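PDB 5I39: L-amino acid deaminase from Proteus vulgaris, which probably carries out the FAD-dependent oxidative deamination of L-amino acids to the corresponding 2-oxo acids. Local coordinates for residues D113-P125 with I174-V188. Sequence-based numbering, arbitrary orientation. Where two conformers were deposited one is given.
Sequences DTTYRTQGRVEVP and IAGFEEDSGSFDPEV. With EDO (1,2-ethanediol), chain I.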
loop_
_atom_site.group_PDB
_atom_site.type_symbol
_atom_site.label_atom_id
_atom_site.label_comp_id
_atom_site.label_asym_id
_atom_site.label_seq_id
_atom_site.Cartn_x
_atom_site.Cartn_y
_atom_site.Cartn_z
ATOM N N ASP A 113 7.618 3.281 -16.005
ATOM C CA ASP A 113 6.626 2.276 -15.637
ATOM C C ASP A 113 6.774 1.888 -14.161
ATOM O O ASP A 113 7.786 1.325 -13.757
ATOM C CB ASP A 113 6.796 1.055 -16.546
ATOM C CG ASP A 113 5.673 0.037 -16.422
ATOM O OD1 ASP A 113 4.707 0.238 -15.645
ATOM O OD2 ASP A 113 5.770 -0.994 -17.130
ATOM N N THR A 114 5.738 2.163 -13.373
ATOM C CA THR A 114 5.699 1.758 -11.966
ATOM C C THR A 114 5.291 0.295 -11.786
ATOM O O THR A 114 5.360 -0.215 -10.669
ATOM C CB THR A 114 4.686 2.606 -11.173
ATOM O OG1 THR A 114 3.363 2.366 -11.677
ATOM C CG2 THR A 114 5.028 4.090 -11.249
ATOM N N THR A 115 4.864 -0.337 -12.888
ATOM C CA THR A 115 4.116 -1.612 -12.973
ATOM C C THR A 115 2.621 -1.476 -12.697
ATOM O O THR A 115 1.903 -2.470 -12.806
ATOM C CB THR A 115 4.693 -2.806 -12.167
ATOM O OG1 THR A 115 4.506 -2.615 -10.760
ATOM C CG2 THR A 115 6.148 -3.035 -12.504
ATOM N N TYR A 116 2.123 -0.274 -12.396
ATOM C CA TYR A 116 0.689 -0.137 -12.180
ATOM C C TYR A 116 -0.064 -0.482 -13.459
ATOM O O TYR A 116 0.292 -0.003 -14.546
ATOM C CB TYR A 116 0.266 1.253 -11.715
ATOM C CG TYR A 116 -1.183 1.255 -11.263
ATOM C CD1 TYR A 116 -1.535 0.735 -10.023
ATOM C CD2 TYR A 116 -2.205 1.725 -12.087
ATOM C CE1 TYR A 116 -2.854 0.696 -9.596
ATOM C CE2 TYR A 116 -3.530 1.696 -11.669
ATOM C CZ TYR A 116 -3.848 1.188 -10.421
ATOM O OH TYR A 116 -5.147 1.167 -9.969
ATOM N N ARG A 117 -1.094 -1.313 -13.310
ATOM C CA ARG A 117 -1.986 -1.682 -14.401
ATOM C C ARG A 117 -3.415 -1.636 -13.901
ATOM O O ARG A 117 -3.688 -2.002 -12.757
ATOM C CB ARG A 117 -1.702 -3.107 -14.885
ATOM C CG ARG A 117 -0.296 -3.345 -15.413
ATOM C CD ARG A 117 -0.072 -2.697 -16.767
ATOM N NE ARG A 117 1.270 -2.974 -17.284
ATOM C CZ ARG A 117 2.376 -2.287 -16.992
ATOM N NH1 ARG A 117 2.338 -1.231 -16.182
ATOM N NH2 ARG A 117 3.534 -2.650 -17.531
ATOM N N THR A 118 -4.323 -1.199 -14.767
ATOM C CA THR A 118 -5.751 -1.383 -14.532
ATOM C C THR A 118 -6.082 -2.770 -15.071
ATOM O O THR A 118 -6.025 -3.012 -16.278
ATOM C CB THR A 118 -6.572 -0.268 -15.185
ATOM O OG1 THR A 118 -6.246 0.969 -14.546
ATOM C CG2 THR A 118 -8.053 -0.504 -15.002
ATOM N N GLN A 119 -6.398 -3.670 -14.147
ATOM C CA GLN A 119 -6.382 -5.108 -14.386
ATOM C C GLN A 119 -7.746 -5.786 -14.315
ATOM O O GLN A 119 -8.045 -6.658 -15.135
ATOM C CB GLN A 119 -5.456 -5.738 -13.352
ATOM C CG GLN A 119 -5.418 -7.250 -13.357
ATOM C CD GLN A 119 -4.383 -7.756 -12.391
ATOM O OE1 GLN A 119 -4.501 -7.548 -11.184
ATOM N NE2 GLN A 119 -3.349 -8.408 -12.907
ATOM N N GLY A 120 -8.540 -5.441 -13.309
ATOM C CA GLY A 120 -9.805 -6.121 -13.071
ATOM C C GLY A 120 -9.657 -7.287 -12.110
ATOM O O GLY A 120 -8.668 -8.027 -12.145
ATOM N N ARG A 121 -10.661 -7.450 -11.253
ATOM C CA ARG A 121 -10.629 -8.424 -10.168
ATOM C C ARG A 121 -11.978 -9.100 -10.038
ATOM O O ARG A 121 -12.997 -8.427 -9.894
ATOM C CB ARG A 121 -10.279 -7.740 -8.848
ATOM C CG ARG A 121 -10.276 -8.641 -7.622
ATOM C CD ARG A 121 -9.874 -7.825 -6.412
ATOM N NE ARG A 121 -9.718 -8.614 -5.192
ATOM C CZ ARG A 121 -10.709 -8.991 -4.383
ATOM N NH1 ARG A 121 -10.424 -9.700 -3.298
ATOM N NH2 ARG A 121 -11.981 -8.679 -4.638
ATOM N N VAL A 122 -11.962 -10.432 -10.061
ATOM C CA VAL A 122 -13.186 -11.212 -9.870
ATOM C C VAL A 122 -13.103 -11.940 -8.539
ATOM O O VAL A 122 -12.144 -12.661 -8.256
ATOM C CB VAL A 122 -13.517 -12.188 -11.030
ATOM C CG1 VAL A 122 -13.916 -11.409 -12.274
ATOM C CG2 VAL A 122 -12.379 -13.155 -11.337
ATOM N N GLU A 123 -14.112 -11.708 -7.700
ATOM C CA GLU A 123 -14.222 -12.391 -6.414
ATOM C C GLU A 123 -15.543 -13.142 -6.365
ATOM O O GLU A 123 -16.615 -12.535 -6.328
ATOM C CB GLU A 123 -14.110 -11.434 -5.226
ATOM C CG GLU A 123 -14.194 -12.186 -3.901
ATOM C CD GLU A 123 -13.912 -11.357 -2.665
ATOM O OE1 GLU A 123 -13.388 -10.233 -2.771
ATOM O OE2 GLU A 123 -14.214 -11.864 -1.563
ATOM N N VAL A 124 -15.462 -14.468 -6.365
ATOM C CA VAL A 124 -16.645 -15.305 -6.197
ATOM C C VAL A 124 -17.036 -15.275 -4.714
ATOM O O VAL A 124 -16.186 -15.510 -3.857
ATOM C CB VAL A 124 -16.376 -16.743 -6.683
ATOM C CG1 VAL A 124 -17.522 -17.681 -6.320
ATOM C CG2 VAL A 124 -16.137 -16.753 -8.187
ATOM N N PRO A 125 -18.314 -14.982 -4.400
ATOM C CA PRO A 125 -18.721 -14.931 -2.993
ATOM C C PRO A 125 -18.656 -16.298 -2.311
ATOM O O PRO A 125 -18.736 -17.327 -2.975
ATOM C CB PRO A 125 -20.167 -14.428 -3.063
ATOM C CG PRO A 125 -20.642 -14.848 -4.405
ATOM C CD PRO A 125 -19.448 -14.703 -5.298
ATOM N N ILE A 174 -21.020 -17.034 -10.424
ATOM C CA ILE A 174 -21.296 -15.629 -10.143
ATOM C C ILE A 174 -20.115 -15.014 -9.409
ATOM O O ILE A 174 -19.438 -15.696 -8.641
ATOM C CB ILE A 174 -22.622 -15.483 -9.344
ATOM C CG1 ILE A 174 -23.095 -14.029 -9.326
ATOM C CG2 ILE A 174 -22.495 -16.048 -7.928
ATOM C CD1 ILE A 174 -24.567 -13.888 -9.001
ATOM N N ALA A 175 -19.864 -13.733 -9.651
ATOM C CA ALA A 175 -18.765 -13.041 -8.980
ATOM C C ALA A 175 -18.974 -11.547 -8.965
ATOM O O ALA A 175 -19.670 -10.996 -9.815
ATOM C CB ALA A 175 -17.446 -13.354 -9.660
ATOM N N GLY A 176 -18.343 -10.901 -7.993
ATOM C CA GLY A 176 -18.197 -9.453 -7.999
ATOM C C GLY A 176 -16.967 -9.074 -8.797
ATOM O O GLY A 176 -15.874 -9.565 -8.527
ATOM N N PHE A 177 -17.155 -8.194 -9.776
ATOM C CA PHE A 177 -16.102 -7.787 -10.705
ATOM C C PHE A 177 -15.782 -6.320 -10.497
ATOM O O PHE A 177 -16.583 -5.452 -10.845
ATOM C CB PHE A 177 -16.578 -8.030 -12.142
ATOM C CG PHE A 177 -15.554 -7.732 -13.223
ATOM C CD1 PHE A 177 -14.188 -7.995 -13.064
ATOM C CD2 PHE A 177 -15.985 -7.248 -14.453
ATOM C CE1 PHE A 177 -13.290 -7.750 -14.097
ATOM C CE2 PHE A 177 -15.091 -7.004 -15.483
ATOM C CZ PHE A 177 -13.741 -7.253 -15.307
ATOM N N GLU A 178 -14.626 -6.041 -9.902
ATOM C CA GLU A 178 -14.128 -4.675 -9.808
ATOM C C GLU A 178 -13.312 -4.480 -11.071
ATOM O O GLU A 178 -12.122 -4.813 -11.120
ATOM C CB GLU A 178 -13.300 -4.479 -8.541
ATOM C CG GLU A 178 -12.753 -3.070 -8.382
ATOM C CD GLU A 178 -12.184 -2.777 -7.010
ATOM O OE1 GLU A 178 -12.570 -3.433 -6.023
ATOM O OE2 GLU A 178 -11.359 -1.835 -6.915
ATOM N N GLU A 179 -13.974 -3.988 -12.117
ATOM C CA GLU A 179 -13.383 -3.993 -13.456
ATOM C C GLU A 179 -12.105 -3.166 -13.539
ATOM O O GLU A 179 -11.201 -3.494 -14.301
ATOM C CB GLU A 179 -14.390 -3.526 -14.514
ATOM C CG GLU A 179 -13.815 -3.598 -15.932
ATOM C CD GLU A 179 -14.848 -3.604 -17.042
ATOM O OE1 GLU A 179 -15.985 -3.159 -16.826
ATOM O OE2 GLU A 179 -14.508 -4.043 -18.164
ATOM N N ASP A 180 -12.045 -2.098 -12.754
ATOM C CA ASP A 180 -10.892 -1.202 -12.761
ATOM C C ASP A 180 -9.940 -1.420 -11.586
ATOM O O ASP A 180 -9.182 -0.519 -11.237
ATOM C CB ASP A 180 -11.360 0.253 -12.809
ATOM C CG ASP A 180 -12.017 0.698 -11.529
ATOM O OD1 ASP A 180 -12.557 -0.160 -10.784
ATOM O OD2 ASP A 180 -11.986 1.914 -11.265
ATOM N N SER A 181 -9.951 -2.604 -10.975
ATOM C CA SER A 181 -8.988 -2.878 -9.910
ATOM C C SER A 181 -7.575 -2.687 -10.445
ATOM O O SER A 181 -7.293 -2.978 -11.614
ATOM C CB SER A 181 -9.128 -4.297 -9.373
ATOM O OG SER A 181 -8.697 -5.246 -10.333
ATOM N N GLY A 182 -6.703 -2.186 -9.581
ATOM C CA GLY A 182 -5.313 -1.977 -9.925
ATOM C C GLY A 182 -4.420 -3.124 -9.524
ATOM O O GLY A 182 -4.738 -3.900 -8.621
ATOM N N SER A 183 -3.279 -3.193 -10.196
ATOM C CA SER A 183 -2.210 -4.126 -9.893
ATOM C C SER A 183 -0.903 -3.353 -9.860
ATOM O O SER A 183 -0.671 -2.513 -10.720
ATOM C CB SER A 183 -2.144 -5.180 -10.992
ATOM O OG SER A 183 -1.026 -6.035 -10.852
ATOM N N PHE A 184 -0.060 -3.640 -8.876
ATOM C CA PHE A 184 1.307 -3.101 -8.824
ATOM C C PHE A 184 2.206 -4.161 -8.210
ATOM O O PHE A 184 1.765 -4.952 -7.379
ATOM C CB PHE A 184 1.448 -1.719 -8.118
ATOM C CG PHE A 184 0.449 -1.435 -7.012
ATOM C CD1 PHE A 184 0.013 -2.420 -6.124
ATOM C CD2 PHE A 184 -0.021 -0.134 -6.825
ATOM C CE1 PHE A 184 -0.898 -2.123 -5.120
ATOM C CE2 PHE A 184 -0.926 0.164 -5.818
ATOM C CZ PHE A 184 -1.370 -0.833 -4.970
ATOM N N ASP A 185 3.465 -4.173 -8.635
ATOM C CA ASP A 185 4.377 -5.263 -8.287
ATOM C C ASP A 185 5.381 -4.775 -7.242
ATOM O O ASP A 185 6.039 -3.751 -7.450
ATOM C CB ASP A 185 5.125 -5.768 -9.525
ATOM C CG ASP A 185 4.197 -6.183 -10.663
ATOM O OD1 ASP A 185 2.981 -6.386 -10.445
ATOM O OD2 ASP A 185 4.698 -6.304 -11.802
ATOM N N PRO A 186 5.538 -5.517 -6.130
ATOM C CA PRO A 186 6.382 -5.025 -5.037
ATOM C C PRO A 186 7.885 -4.995 -5.317
ATOM O O PRO A 186 8.620 -4.339 -4.589
ATOM C CB PRO A 186 6.041 -5.973 -3.891
ATOM C CG PRO A 186 5.645 -7.235 -4.566
ATOM C CD PRO A 186 4.890 -6.794 -5.780
ATOM N N GLU A 187 8.328 -5.654 -6.383
ATOM C CA GLU A 187 9.725 -5.583 -6.784
ATOM C C GLU A 187 10.067 -4.262 -7.476
ATOM O O GLU A 187 11.247 -3.979 -7.684
ATOM C CB GLU A 187 10.081 -6.749 -7.705
ATOM C CG GLU A 187 9.908 -8.124 -7.067
ATOM C CD GLU A 187 8.466 -8.594 -6.965
ATOM O OE1 GLU A 187 7.637 -8.215 -7.823
ATOM O OE2 GLU A 187 8.161 -9.335 -6.009
ATOM N N VAL A 188 9.050 -3.473 -7.839
ATOM C CA VAL A 188 9.244 -2.265 -8.647
ATOM C C VAL A 188 8.593 -0.992 -8.095
ATOM O O VAL A 188 9.256 0.038 -8.028
ATOM C CB VAL A 188 8.738 -2.482 -10.095
ATOM C CG1 VAL A 188 8.976 -1.242 -10.950
ATOM C CG2 VAL A 188 9.416 -3.684 -10.733
HETATM C C1 EDO I . -14.183 -15.954 -1.265
HETATM O O1 EDO I . -15.299 -15.064 -1.310
HETATM C C2 EDO I . -13.021 -15.314 -2.011
HETATM O O2 EDO I . -12.624 -14.085 -1.386
HETATM O O HOH W 1 1.195 -5.090 -12.132
HETATM O O HOH W 2 -7.121 1.221 -11.884
HETATM O O HOH W 3 -6.196 -6.105 -9.550
HETATM O O HOH W 4 -10.461 -4.903 -16.553
#
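Thr-115 reaches the other segment with both branches: OG1 accepts a hydrogen bond from the backbone N of Asp-185 at 2.8 Å, while CG2 lies 3.6 Å from CB of Val-188. Its OG1, set between backbone N and carbonyl carbon (chi1 72°), also donates to Thr-114 O in a very short bond. A water joins Thr-115 O to Ser-183 OG and Asp-185 OD1, both also bound by Arg-286. Tyr-116 brings its ring obliquely over to the opposing backbone; OH comes within 3.1 Å of Gly-182 CA, and CD2 of Phe-184, a neighbour of the FAD, meets the ring edge. Arg-117 pairs with Ser-183 through two antiparallel backbone bonds. The ladder then breaks: Ser-181 O accepts both Gln-119 N (2.8 Å, nearly straight at 171°) and Gly-120 N, and the register shifts by one residue across Gln-119 and Gly-120 and the type I turn Glu-178 to Ser-181. Pairing resumes at Arg-121 with Glu-178. The extended Arg-121 chain forms a salt bridge, NH1 and NH2 both on Glu-123 OE1, while Arg-121 NE hydrogen-bonds OE1 of FAD-binding Gln-82. Val-122 CG1 packs 3.5 Å from Phe-177 CD1, and Glu-123 exchanges two backbone bonds with Gly-176. Val-124 CG2 touches Ala-175 CB at 3.9 Å. This antiparallel pairing lies inside a mixed sheet, strand 276-279 parallel beside 117-123, strand 153-156 antiparallel beside 175-178, and helix 128-143 against Pro-125 and Ile-174.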